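Long-range contacts in C-domain type II peptide synthetase (Streptomyces globisporus, PDB 4ZNM), which is a condensation-domain protein of the type II peptide synthetase kind, built on the fold of nonribosomal peptide synthetase C-domains: residues I226-D231 / Q367-Q372; D408-S413 / G424-N429; R73-R78 / Q192-A197; L77-V82 / P90-A95. All blocks are in the same frame, centred on the assembly; numbering follows the deposited sequence. Where two conformers were deposited one is given.

Interaction 1 (I226-D231 / Q367-Q372); sequences IGLETD and QISVFQ
Leu228 and Gln367 form an antiparallel hydrogen-bonded pair, the main backbone link between the short strand 227-229 and the start of 366-373. Leu228 N donates to Gln367 O at 2.7 Å, and Gln367 N returns the bond to Leu228 O at 3.0 Å; both are close to straight. The N-to-C directions of the two strands make an angle of 120°, so the pairing is soon lost. A water takes over beyond it, giving a proton to Ile226 O at 2.6 Å and accepting one from Ser369 N at 3.1 Å. Gly227 CA also lies 3.4 Å from Gln367 O in a CA-H...O contact.

The side chains of Leu228 and Gln367 share one face of the sheet. With its CG anti to the carbonyl carbon (chi1 -60°), Leu228 brings CD1 to 3.7 Å from Ser369 CB, while helix 268-284 packs on the same leucine through Leu280. Past the strand end, Thr230 crosses the Gln367 side chain at about a right angle, its CG2 methyl 3.6 Å from OE1. The other end of that amide is fixed from outside: Gln367 NE2 gives hydrogen bonds to Asp408 OD1 and Asn429 OD1. Ser369 OG is hydrogen-bonded to Tyr276 OH, and Thr230 OG1 to Arg432 NH2. The contact thus adds a short outermost strand to the mixed sheet containing 366-373 and 410-416, a buried edge-strand pairing within the condensation-domain fold.

Interaction 2 (D408-S413 / G424-N429); sequences DGVLWS and GSLGYN
Leu426 places its CD1 methyl over one face of the Trp412 indole, 3.6 Å from the centroid of the five-membered ring and 12° off its normal, a CH-pi contact. Its CG stands opposite the backbone N (chi1 175°), which lets the side chain lie beside the tryptophan and point the same way. The same methyl touches Val410 CG1 at 3.6 Å. Beneath these groups the hairpin backbones are joined by two antiparallel hydrogen-bonded pairs, Leu411 with Gly427 and Ser413 with Ser425, with Gly427 N 2.9 Å from Leu411 O.

The regular ladder ends near Gly409, where a water bridges Gly409 O and Asn429 N. There Gly409 N makes only a weak bond to Asn429 OD1, at 3.3 Å. Asn429 ND2 donates to Ile406 O, which helps hold the amide in place. Asp408 is anchored by a salt bridge to Arg234. Farther out, Tyr276 and Phe441 meet the Trp412 ring edge-to-face, and Leu442 of helix 435-454 packs on both Trp412 and Leu426. The chemistry implies a hairpin secured along 411-413 and 425-427 by its backbone and apolar packing, with polar side chains and water at its open end.

Interaction 3 (R73-R78 / Q192-A197); sequences RHEALR and QHAEFA
Gln192 grips the 73-78 turn with both ends of its amide. Its NE2 donates to Arg73 O at 3.0 Å, nearly straight and with the acceptor in the amide plane, while OE1 receives Glu75 N at 2.8 Å from above the carbonyl plane. A bend at chi2 (-63°) turns the amide back toward the turn. The Glu75 side chain crosses that of Gln192 at about a right angle, with carboxylate and amide planes stacked 23° apart; Glu75 CD lies 3.7 Å from Gln192 CG. This is the close-packed part of the contact.

Gln192 is also the N-cap residue of helix 193-203. Through its side-chain amide the helix start is tied to the 3-10 turn 75-77, which follows helix 60-73 and leads into strand 79-84. On the N-terminal side of this turn, Arg73 and His74 both reach Asp171, the arginine through a salt bridge.

Toward Ala76 and Ala194 the fit is looser and mediated by water. One water gives a proton to Gln192 OE1 and accepts from Ala76 N and His193 N, so OE1 has two donors. A second water donates to Glu75 OE1, 2.8 Å from the water oxygen, and accepts from Ala194 N. Direct apolar packing here amounts to Ala76 CB against His193 CB, 4.1 Å apart.

Interaction 4 (L77-V82 / P90-A95); sequences LRTSLV and PEILPA
Arg78 and Leu93 are joined by two hydrogen bonds, one from each residue. Leu93 N donates to Arg78 O at 2.8 Å, and Arg78 NH1 donates to Leu93 O at 3.1 Å, with that oxygen at the edge of the guanidinium and in its plane. A bend at chi3 (-95°) turns the group so that its other nitrogens serve the end of helix 60-73: NE bonds to Val71 O and NH2 to Val72 O. The guanidinium is thereby bound to three backbone carbonyls, which should fix its rotation.

Among the strand residues the pairing is less even. Glu91 N gives a sound bond to Ser80 O at 2.9 Å, whereas the return bond from Ser80 N to Glu91 O is weak, bent to 128°. CA-H...O contacts flank this pair, from Thr79 CA to Glu91 O and from Pro90 CA to Ser80 O. Strands 79-84 and 87-92 form a two-stranded antiparallel hairpin, and the bonds of Arg78 extend it past its open end.

Side-chain packing occurs on both faces. On the face with Thr79, Leu81, Pro90 and Ile92, Pro90 CB sits 3.8 Å from both Thr79 CG2 and Leu81 CD2. Thr79 OG1 lies 3.5 Å from Ile92 CG1, and this hydroxyl is hydrogen-bonded to Glu75 O. On the Ser80 face, Leu93 CD1 touches Ser80 OG at 3.5 Å. Beyond the strand, the Arg78 aliphatic chain runs past Ala95, with CD 3.9 Å from CB; Val71 and Val72 touch that alanine from helix 60-73.

In the fold
Interactions 1 and 2 are buried and belong to one mixed sheet, with strands 366-373 and 410-416 as neighbours; Val370 and Trp412 link them through backbone, and their centres are about 9 Å apart. Interactions 3 and 4 form a second pair, equally close, sharing Leu77 and Arg78. Interaction 3 is partly buried and interaction 4 lies at the surface. Centres of interactions 1 and 3 are about 32 Å apart, on opposite sides of the chain's centre. Interaction 1 rests on one backbone pair and a water, interaction 2 on a longer ladder and indole packing; interaction 3 uses amide bonds and water, and interaction 4 an arginine bonded to carbonyls at its hairpin's open end.

Interaction 1 (I226-D231 / Q367-Q372)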
loop_
_atom_site.group_PDB
_atom_site.type_symbol
_atom_site.label_atom_id
_atom_site.label_comp_id
_atom_site.label_asym_id
_atom_site.label_seq_id
_atom_site.Cartn_x
_atom_site.Cartn_y
_atom_site.Cartn_z
ATOM N N ILE A 226 -1.227 16.860 -10.085
ATOM C CA ILE A 226 -1.980 17.860 -9.352
ATOM C C ILE A 226 -1.493 17.892 -7.895
ATOM O O ILE A 226 -1.322 16.844 -7.248
ATOM C CB ILE A 226 -3.507 17.587 -9.464
ATOM C CG1 ILE A 226 -4.328 18.774 -8.984
ATOM C CG2 ILE A 226 -3.905 16.421 -8.666
ATOM C CD1 ILE A 226 -5.572 18.960 -9.808
ATOM N N GLY A 227 -1.233 19.107 -7.415
ATOM C CA GLY A 227 -0.828 19.339 -6.033
ATOM C C GLY A 227 -1.967 19.750 -5.117
ATOM O O GLY A 227 -2.898 20.438 -5.535
ATOM N N LEU A 228 -1.909 19.287 -3.869
ATOM C CA LEU A 228 -2.822 19.745 -2.816
ATOM C C LEU A 228 -2.160 20.824 -1.969
ATOM O O LEU A 228 -1.027 20.643 -1.504
ATOM C CB LEU A 228 -3.226 18.583 -1.911
ATOM C CG LEU A 228 -3.942 17.418 -2.579
ATOM C CD1 LEU A 228 -4.208 16.365 -1.517
ATOM C CD2 LEU A 228 -5.233 17.904 -3.243
ATOM N N GLU A 229 -2.857 21.929 -1.735
ATOM C CA GLU A 229 -2.253 23.005 -0.972
ATOM C C GLU A 229 -2.164 22.554 0.466
ATOM O O GLU A 229 -3.165 22.114 1.048
ATOM C CB GLU A 229 -3.059 24.305 -1.079
ATOM C CG GLU A 229 -2.374 25.495 -0.433
ATOM C CD GLU A 229 -3.189 26.770 -0.559
ATOM O OE1 GLU A 229 -4.359 26.690 -0.994
ATOM O OE2 GLU A 229 -2.656 27.847 -0.220
ATOM N N THR A 230 -0.975 22.688 1.046
ATOM C CA THR A 230 -0.754 22.261 2.413
ATOM C C THR A 230 -1.092 23.362 3.394
ATOM O O THR A 230 -1.128 24.528 3.033
ATOM C CB THR A 230 0.679 21.835 2.623
ATOM O OG1 THR A 230 1.566 22.860 2.150
ATOM C CG2 THR A 230 0.958 20.540 1.868
ATOM N N ASP A 231 -1.342 22.968 4.640
ATOM C CA ASP A 231 -1.620 23.916 5.720
ATOM C C ASP A 231 -0.345 24.510 6.268
ATOM O O ASP A 231 -0.356 25.628 6.743
ATOM C CB ASP A 231 -2.363 23.252 6.877
ATOM C CG ASP A 231 -3.734 22.740 6.484
ATOM O OD1 ASP A 231 -4.387 23.415 5.668
ATOM O OD2 ASP A 231 -4.159 21.668 7.017
ATOM N N GLN A 367 1.716 19.519 -1.874
ATOM C CA GLN A 367 2.200 18.161 -2.014
ATOM C C GLN A 367 1.379 17.366 -3.006
ATOM O O GLN A 367 0.208 17.647 -3.262
ATOM C CB GLN A 367 2.170 17.435 -0.671
ATOM C CG GLN A 367 3.193 17.859 0.328
ATOM C CD GLN A 367 3.058 17.054 1.627
ATOM O OE1 GLN A 367 2.028 17.117 2.283
ATOM N NE2 GLN A 367 4.086 16.269 1.970
ATOM N N ILE A 368 1.971 16.322 -3.536
ATOM C CA ILE A 368 1.212 15.485 -4.417
ATOM C C ILE A 368 0.447 14.430 -3.612
ATOM O O ILE A 368 0.857 14.030 -2.522
ATOM C CB ILE A 368 2.081 14.838 -5.474
ATOM C CG1 ILE A 368 3.156 13.974 -4.861
ATOM C CG2 ILE A 368 2.721 15.897 -6.355
ATOM C CD1 ILE A 368 3.262 12.686 -5.604
ATOM N N SER A 369 -0.672 14.011 -4.179
ATOM C CA SER A 369 -1.448 12.924 -3.637
ATOM C C SER A 369 -1.472 11.753 -4.600
ATOM O O SER A 369 -1.336 11.899 -5.823
ATOM C CB SER A 369 -2.874 13.376 -3.324
ATOM O OG SER A 369 -3.633 13.436 -4.513
ATOM N N VAL A 370 -1.605 10.581 -4.006
ATOM C CA VAL A 370 -1.699 9.321 -4.709
ATOM C C VAL A 370 -3.025 8.647 -4.330
ATOM O O VAL A 370 -3.422 8.659 -3.168
ATOM C CB VAL A 370 -0.525 8.390 -4.330
ATOM C CG1 VAL A 370 -0.604 7.094 -5.073
ATOM C CG2 VAL A 370 0.823 9.042 -4.615
ATOM N N PHE A 371 -3.659 7.997 -5.284
ATOM C CA PHE A 371 -4.912 7.296 -5.029
ATOM C C PHE A 371 -4.743 5.862 -5.505
ATOM O O PHE A 371 -4.636 5.621 -6.695
ATOM C CB PHE A 371 -6.059 8.005 -5.734
ATOM C CG PHE A 371 -7.446 7.570 -5.278
ATOM C CD1 PHE A 371 -8.045 6.446 -5.801
ATOM C CD2 PHE A 371 -8.145 8.322 -4.355
ATOM C CE1 PHE A 371 -9.319 6.050 -5.380
ATOM C CE2 PHE A 371 -9.421 7.945 -3.929
ATOM C CZ PHE A 371 -10.007 6.804 -4.449
ATOM N N GLN A 372 -4.680 4.919 -4.567
ATOM C CA GLN A 372 -4.350 3.536 -4.904
ATOM C C GLN A 372 -5.343 2.527 -4.403
ATOM O O GLN A 372 -5.925 2.685 -3.349
ATOM C CB GLN A 372 -2.967 3.144 -4.350
ATOM C CG GLN A 372 -2.893 2.583 -2.959
ATOM C CD GLN A 372 -1.530 1.976 -2.662
ATOM O OE1 GLN A 372 -0.823 2.450 -1.790
ATOM N NE2 GLN A 372 -1.169 0.915 -3.378
HETATM O O HOH W 1 -2.251 14.451 -6.779
#

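Interaction 2 (D408-S413 / G424-N429)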
loop_
_atom_site.group_PDB
_atom_site.type_symbol
_atom_site.label_atom_id
_atom_site.label_comp_id
_atom_site.label_asym_id
_atom_site.label_seq_id
_atom_site.Cartn_x
_atom_site.Cartn_y
_atom_site.Cartn_z
ATOM N N ASP A 408 6.596 11.648 1.178
ATOM C CA ASP A 408 6.340 13.072 0.880
ATOM C C ASP A 408 5.075 13.232 0.063
ATOM O O ASP A 408 5.120 13.381 -1.141
ATOM C CB ASP A 408 7.551 13.686 0.146
ATOM C CG ASP A 408 7.574 15.233 0.173
ATOM O OD1 ASP A 408 6.554 15.879 0.475
ATOM O OD2 ASP A 408 8.638 15.812 -0.152
ATOM N N GLY A 409 3.941 13.205 0.736
ATOM C CA GLY A 409 2.669 13.392 0.066
ATOM C C GLY A 409 1.472 12.879 0.820
ATOM O O GLY A 409 1.543 12.569 2.016
ATOM N N VAL A 410 0.359 12.829 0.110
ATOM C CA VAL A 410 -0.918 12.360 0.657
ATOM C C VAL A 410 -1.220 11.034 -0.019
ATOM O O VAL A 410 -1.015 10.895 -1.230
ATOM C CB VAL A 410 -2.034 13.384 0.405
ATOM C CG1 VAL A 410 -3.374 12.862 0.840
ATOM C CG2 VAL A 410 -1.713 14.681 1.117
ATOM N N LEU A 411 -1.668 10.046 0.743
ATOM C CA LEU A 411 -1.941 8.765 0.149
ATOM C C LEU A 411 -3.348 8.271 0.511
ATOM O O LEU A 411 -3.705 8.170 1.690
ATOM C CB LEU A 411 -0.908 7.754 0.579
ATOM C CG LEU A 411 -1.135 6.324 0.125
ATOM C CD1 LEU A 411 -1.058 6.288 -1.354
ATOM C CD2 LEU A 411 -0.091 5.408 0.715
ATOM N N TRP A 412 -4.136 7.978 -0.520
ATOM C CA TRP A 412 -5.407 7.267 -0.340
ATOM C C TRP A 412 -5.175 5.821 -0.681
ATOM O O TRP A 412 -4.683 5.506 -1.753
ATOM C CB TRP A 412 -6.508 7.810 -1.235
ATOM C CG TRP A 412 -6.838 9.220 -1.096
ATOM C CD1 TRP A 412 -6.095 10.267 -1.512
ATOM C CD2 TRP A 412 -8.044 9.765 -0.559
ATOM N NE1 TRP A 412 -6.748 11.439 -1.243
ATOM C CE2 TRP A 412 -7.949 11.152 -0.661
ATOM C CE3 TRP A 412 -9.196 9.203 -0.002
ATOM C CZ2 TRP A 412 -8.967 12.007 -0.215
ATOM C CZ3 TRP A 412 -10.189 10.039 0.440
ATOM C CH2 TRP A 412 -10.076 11.422 0.321
ATOM N N SER A 413 -5.549 4.936 0.228
ATOM C CA SER A 413 -5.317 3.503 0.088
ATOM C C SER A 413 -6.647 2.769 0.311
ATOM O O SER A 413 -7.152 2.758 1.431
ATOM C CB SER A 413 -4.255 3.046 1.096
ATOM O OG SER A 413 -3.978 1.656 0.989
ATOM N N GLY A 424 -10.857 1.881 3.761
ATOM C CA GLY A 424 -9.907 2.861 3.272
ATOM C C GLY A 424 -9.073 3.520 4.349
ATOM O O GLY A 424 -9.445 3.540 5.531
ATOM N N SER A 425 -7.958 4.091 3.901
ATOM C CA SER A 425 -7.092 4.931 4.711
ATOM C C SER A 425 -6.670 6.166 3.936
ATOM O O SER A 425 -6.427 6.112 2.718
ATOM C CB SER A 425 -5.854 4.163 5.139
ATOM O OG SER A 425 -6.184 3.229 6.159
ATOM N N LEU A 426 -6.646 7.278 4.653
ATOM C CA LEU A 426 -6.153 8.531 4.146
ATOM C C LEU A 426 -4.994 8.921 5.034
ATOM O O LEU A 426 -5.182 9.163 6.236
ATOM C CB LEU A 426 -7.232 9.607 4.175
ATOM C CG LEU A 426 -6.778 11.011 3.759
ATOM C CD1 LEU A 426 -6.105 11.068 2.383
ATOM C CD2 LEU A 426 -7.993 11.924 3.787
ATOM N N GLY A 427 -3.797 8.930 4.450
ATOM C CA GLY A 427 -2.599 9.246 5.202
ATOM C C GLY A 427 -2.014 10.567 4.724
ATOM O O GLY A 427 -2.076 10.906 3.535
ATOM N N TYR A 428 -1.392 11.292 5.648
ATOM C CA TYR A 428 -0.842 12.589 5.328
ATOM C C TYR A 428 0.260 12.892 6.337
ATOM O O TYR A 428 0.315 12.310 7.429
ATOM C CB TYR A 428 -1.926 13.650 5.380
ATOM C CG TYR A 428 -2.686 13.591 6.666
ATOM C CD1 TYR A 428 -3.703 12.667 6.826
ATOM C CD2 TYR A 428 -2.399 14.436 7.730
ATOM C CE1 TYR A 428 -4.421 12.575 8.039
ATOM C CE2 TYR A 428 -3.123 14.360 8.940
ATOM C CZ TYR A 428 -4.146 13.422 9.075
ATOM O OH TYR A 428 -4.892 13.288 10.258
ATOM N N ASN A 429 1.132 13.808 5.955
ATOM C CA ASN A 429 2.249 14.202 6.810
ATOM C C ASN A 429 1.787 15.314 7.750
ATOM O O ASN A 429 1.320 16.364 7.304
ATOM C CB ASN A 429 3.433 14.685 6.006
ATOM C CG ASN A 429 3.967 13.666 4.992
ATOM O OD1 ASN A 429 4.425 14.046 3.913
ATOM N ND2 ASN A 429 3.967 12.405 5.351
HETATM O O HOH W 2 0.990 14.869 3.415
#

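Interaction 3 (R73-R78 / Q192-A197)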
loop_
_atom_site.group_PDB
_atom_site.type_symbol
_atom_site.label_atom_id
_atom_site.label_comp_id
_atom_site.label_asym_id
_atom_site.label_seq_id
_atom_site.Cartn_x
_atom_site.Cartn_y
_atom_site.Cartn_z
ATOM N N ARG A 73 13.197 -18.385 4.353
ATOM C CA ARG A 73 12.566 -18.654 3.061
ATOM C C ARG A 73 12.656 -17.501 2.054
ATOM O O ARG A 73 12.807 -17.736 0.859
ATOM C CB ARG A 73 11.098 -18.991 3.301
ATOM C CG ARG A 73 10.254 -19.147 2.063
ATOM C CD ARG A 73 8.909 -19.752 2.422
ATOM N NE ARG A 73 8.021 -19.752 1.276
ATOM C CZ ARG A 73 7.914 -20.743 0.397
ATOM N NH1 ARG A 73 8.611 -21.873 0.536
ATOM N NH2 ARG A 73 7.079 -20.604 -0.624
ATOM N N HIS A 74 12.546 -16.270 2.541
ATOM C CA HIS A 74 12.447 -15.089 1.676
ATOM C C HIS A 74 13.642 -14.148 1.872
ATOM O O HIS A 74 13.742 -13.451 2.893
ATOM C CB HIS A 74 11.155 -14.328 1.950
ATOM C CG HIS A 74 9.924 -15.100 1.603
ATOM N ND1 HIS A 74 9.594 -15.424 0.302
ATOM C CD2 HIS A 74 8.947 -15.627 2.384
ATOM C CE1 HIS A 74 8.478 -16.137 0.301
ATOM N NE2 HIS A 74 8.064 -16.267 1.552
ATOM N N GLU A 75 14.525 -14.107 0.882
ATOM C CA GLU A 75 15.717 -13.234 0.945
ATOM C C GLU A 75 15.399 -11.762 1.165
ATOM O O GLU A 75 16.158 -11.072 1.837
ATOM C CB GLU A 75 16.550 -13.342 -0.332
ATOM C CG GLU A 75 17.343 -14.600 -0.380
ATOM C CD GLU A 75 18.101 -14.816 -1.682
ATOM O OE1 GLU A 75 18.088 -13.925 -2.577
ATOM O OE2 GLU A 75 18.714 -15.908 -1.786
ATOM N N ALA A 76 14.306 -11.270 0.593
ATOM C CA ALA A 76 13.953 -9.875 0.783
ATOM C C ALA A 76 13.834 -9.550 2.271
ATOM O O ALA A 76 14.059 -8.415 2.655
ATOM C CB ALA A 76 12.660 -9.534 0.071
ATOM N N LEU A 77 13.479 -10.541 3.096
ATOM C CA LEU A 77 13.262 -10.300 4.529
ATOM C C LEU A 77 14.559 -10.308 5.333
ATOM O O LEU A 77 14.530 -10.163 6.555
ATOM C CB LEU A 77 12.324 -11.357 5.141
ATOM C CG LEU A 77 10.874 -11.357 4.620
ATOM C CD1 LEU A 77 10.040 -12.398 5.326
ATOM C CD2 LEU A 77 10.256 -10.008 4.784
ATOM N N ARG A 78 15.664 -10.514 4.629
ATOM C CA ARG A 78 17.007 -10.567 5.177
ATOM C C ARG A 78 17.915 -9.641 4.379
ATOM O O ARG A 78 19.130 -9.742 4.488
ATOM C CB ARG A 78 17.591 -11.992 5.098
ATOM C CG ARG A 78 16.843 -12.996 5.771
ATOM C CD ARG A 78 17.552 -14.304 5.658
ATOM N NE ARG A 78 17.130 -15.184 4.573
ATOM C CZ ARG A 78 17.952 -15.649 3.635
ATOM N NH1 ARG A 78 19.211 -15.244 3.574
ATOM N NH2 ARG A 78 17.505 -16.503 2.725
ATOM N N GLN A 192 13.059 -15.529 -5.629
ATOM C CA GLN A 192 13.544 -14.490 -4.733
ATOM C C GLN A 192 13.469 -13.091 -5.381
ATOM O O GLN A 192 13.488 -12.946 -6.616
ATOM C CB GLN A 192 14.976 -14.797 -4.327
ATOM C CG GLN A 192 15.145 -16.099 -3.583
ATOM C CD GLN A 192 14.405 -16.116 -2.267
ATOM O OE1 GLN A 192 14.045 -15.087 -1.717
ATOM N NE2 GLN A 192 14.151 -17.295 -1.775
ATOM N N HIS A 193 13.391 -12.053 -4.556
ATOM C CA HIS A 193 13.277 -10.720 -5.093
ATOM C C HIS A 193 14.478 -10.353 -5.990
ATOM O O HIS A 193 14.313 -9.600 -6.924
ATOM C CB HIS A 193 13.165 -9.697 -3.991
ATOM C CG HIS A 193 12.922 -8.316 -4.502
ATOM N ND1 HIS A 193 13.879 -7.329 -4.456
ATOM C CD2 HIS A 193 11.842 -7.766 -5.108
ATOM C CE1 HIS A 193 13.398 -6.222 -5.000
ATOM N NE2 HIS A 193 12.169 -6.462 -5.418
ATOM N N ALA A 194 15.664 -10.912 -5.722
ATOM C CA ALA A 194 16.835 -10.590 -6.508
ATOM C C ALA A 194 16.607 -11.054 -7.927
ATOM O O ALA A 194 17.068 -10.424 -8.868
ATOM C CB ALA A 194 18.075 -11.226 -5.938
ATOM N N GLU A 195 15.903 -12.163 -8.081
ATOM C CA GLU A 195 15.625 -12.665 -9.414
ATOM C C GLU A 195 14.749 -11.654 -10.163
ATOM O O GLU A 195 14.967 -11.382 -11.354
ATOM C CB GLU A 195 14.948 -14.036 -9.357
ATOM C CG GLU A 195 15.739 -15.116 -8.612
ATOM C CD GLU A 195 14.928 -16.397 -8.450
ATOM O OE1 GLU A 195 14.440 -16.900 -9.485
ATOM O OE2 GLU A 195 14.762 -16.868 -7.304
ATOM N N PHE A 196 13.787 -11.064 -9.454
ATOM C CA PHE A 196 12.929 -10.050 -10.056
ATOM C C PHE A 196 13.721 -8.787 -10.420
ATOM O O PHE A 196 13.523 -8.178 -11.485
ATOM C CB PHE A 196 11.769 -9.688 -9.128
ATOM C CG PHE A 196 10.886 -8.611 -9.693
ATOM C CD1 PHE A 196 10.921 -7.325 -9.186
ATOM C CD2 PHE A 196 10.058 -8.880 -10.770
ATOM C CE1 PHE A 196 10.108 -6.322 -9.736
ATOM C CE2 PHE A 196 9.250 -7.882 -11.321
ATOM C CZ PHE A 196 9.280 -6.610 -10.799
ATOM N N ALA A 197 14.610 -8.371 -9.529
ATOM C CA ALA A 197 15.432 -7.213 -9.807
ATOM C C ALA A 197 16.190 -7.426 -11.113
ATOM O O ALA A 197 16.345 -6.489 -11.903
ATOM C CB ALA A 197 16.387 -6.934 -8.650
HETATM O O HOH W 3 16.388 -11.737 -3.061
HETATM O O HOH W 4 12.671 -12.387 -1.673
#

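Interaction 4 (L77-V82 / P90-A95)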
loop_
_atom_site.group_PDB
_atom_site.type_symbol
_atom_site.label_atom_id
_atom_site.label_comp_id
_atom_site.label_asym_id
_atom_site.label_seq_id
_atom_site.Cartn_x
_atom_site.Cartn_y
_atom_site.Cartn_z
ATOM N N LEU A 77 13.479 -10.541 3.096
ATOM C CA LEU A 77 13.262 -10.300 4.529
ATOM C C LEU A 77 14.559 -10.308 5.333
ATOM O O LEU A 77 14.530 -10.163 6.555
ATOM C CB LEU A 77 12.324 -11.357 5.141
ATOM C CG LEU A 77 10.874 -11.357 4.620
ATOM C CD1 LEU A 77 10.040 -12.398 5.326
ATOM C CD2 LEU A 77 10.256 -10.008 4.784
ATOM N N ARG A 78 15.664 -10.514 4.629
ATOM C CA ARG A 78 17.007 -10.567 5.177
ATOM C C ARG A 78 17.915 -9.641 4.379
ATOM O O ARG A 78 19.130 -9.742 4.488
ATOM C CB ARG A 78 17.591 -11.992 5.098
ATOM C CG ARG A 78 16.843 -12.996 5.771
ATOM C CD ARG A 78 17.552 -14.304 5.658
ATOM N NE ARG A 78 17.130 -15.184 4.573
ATOM C CZ ARG A 78 17.952 -15.649 3.635
ATOM N NH1 ARG A 78 19.211 -15.244 3.574
ATOM N NH2 ARG A 78 17.505 -16.503 2.725
ATOM N N THR A 79 17.338 -8.773 3.551
ATOM C CA THR A 79 18.138 -7.836 2.745
ATOM C C THR A 79 18.137 -6.440 3.359
ATOM O O THR A 79 17.232 -5.647 3.152
ATOM C CB THR A 79 17.644 -7.777 1.292
ATOM O OG1 THR A 79 17.638 -9.106 0.749
ATOM C CG2 THR A 79 18.566 -6.955 0.433
ATOM N N SER A 80 19.174 -6.159 4.143
ATOM C CA SER A 80 19.337 -4.836 4.705
ATOM C C SER A 80 19.768 -3.849 3.616
ATOM O O SER A 80 20.289 -4.233 2.568
ATOM C CB SER A 80 20.384 -4.866 5.814
ATOM O OG SER A 80 21.658 -5.161 5.263
ATOM N N LEU A 81 19.552 -2.578 3.899
ATOM C CA LEU A 81 19.917 -1.484 3.035
ATOM C C LEU A 81 20.727 -0.496 3.879
ATOM O O LEU A 81 20.203 0.072 4.858
ATOM C CB LEU A 81 18.665 -0.809 2.475
ATOM C CG LEU A 81 17.776 -1.669 1.579
ATOM C CD1 LEU A 81 16.564 -0.860 1.170
ATOM C CD2 LEU A 81 18.520 -2.141 0.346
ATOM N N VAL A 82 21.990 -0.303 3.539
ATOM C CA VAL A 82 22.833 0.583 4.339
ATOM C C VAL A 82 23.323 1.747 3.493
ATOM O O VAL A 82 23.562 1.585 2.292
ATOM C CB VAL A 82 24.015 -0.177 4.953
ATOM C CG1 VAL A 82 23.514 -1.232 5.974
ATOM C CG2 VAL A 82 24.867 -0.797 3.858
ATOM N N PRO A 90 22.157 -2.788 -0.989
ATOM C CA PRO A 90 21.542 -3.998 -0.431
ATOM C C PRO A 90 22.571 -5.029 -0.008
ATOM O O PRO A 90 23.562 -5.192 -0.691
ATOM C CB PRO A 90 20.700 -4.545 -1.594
ATOM C CG PRO A 90 20.736 -3.498 -2.660
ATOM C CD PRO A 90 21.997 -2.724 -2.449
ATOM N N GLU A 91 22.346 -5.717 1.101
ATOM C CA GLU A 91 23.158 -6.876 1.411
ATOM C C GLU A 91 22.277 -7.969 1.993
ATOM O O GLU A 91 21.509 -7.726 2.934
ATOM C CB GLU A 91 24.272 -6.538 2.382
ATOM C CG GLU A 91 25.138 -7.776 2.659
ATOM C CD GLU A 91 26.350 -7.466 3.525
ATOM O OE1 GLU A 91 26.487 -6.292 3.931
ATOM O OE2 GLU A 91 27.155 -8.394 3.796
ATOM N N ILE A 92 22.368 -9.163 1.417
ATOM C CA ILE A 92 21.553 -10.292 1.868
ATOM C C ILE A 92 22.271 -10.961 3.023
ATOM O O ILE A 92 23.349 -11.496 2.846
ATOM C CB ILE A 92 21.291 -11.307 0.742
ATOM C CG1 ILE A 92 20.564 -10.628 -0.421
ATOM C CG2 ILE A 92 20.448 -12.502 1.272
ATOM C CD1 ILE A 92 20.335 -11.525 -1.632
ATOM N N LEU A 93 21.653 -10.953 4.196
ATOM C CA LEU A 93 22.284 -11.479 5.409
ATOM C C LEU A 93 21.698 -12.830 5.802
ATOM O O LEU A 93 20.610 -13.190 5.345
ATOM C CB LEU A 93 22.114 -10.477 6.572
ATOM C CG LEU A 93 22.591 -9.058 6.261
ATOM C CD1 LEU A 93 22.003 -8.066 7.230
ATOM C CD2 LEU A 93 24.105 -9.004 6.260
ATOM N N PRO A 94 22.421 -13.578 6.642
ATOM C CA PRO A 94 21.831 -14.743 7.317
ATOM C C PRO A 94 20.699 -14.320 8.256
ATOM O O PRO A 94 20.808 -13.265 8.887
ATOM C CB PRO A 94 23.007 -15.338 8.103
ATOM C CG PRO A 94 24.234 -14.681 7.591
ATOM C CD PRO A 94 23.817 -13.342 7.067
ATOM N N ALA A 95 19.633 -15.110 8.338
ATOM C CA ALA A 95 18.491 -14.797 9.210
ATOM C C ALA A 95 18.944 -14.539 10.635
ATOM O O ALA A 95 19.887 -15.176 11.124
ATOM C CB ALA A 95 17.468 -15.947 9.194
#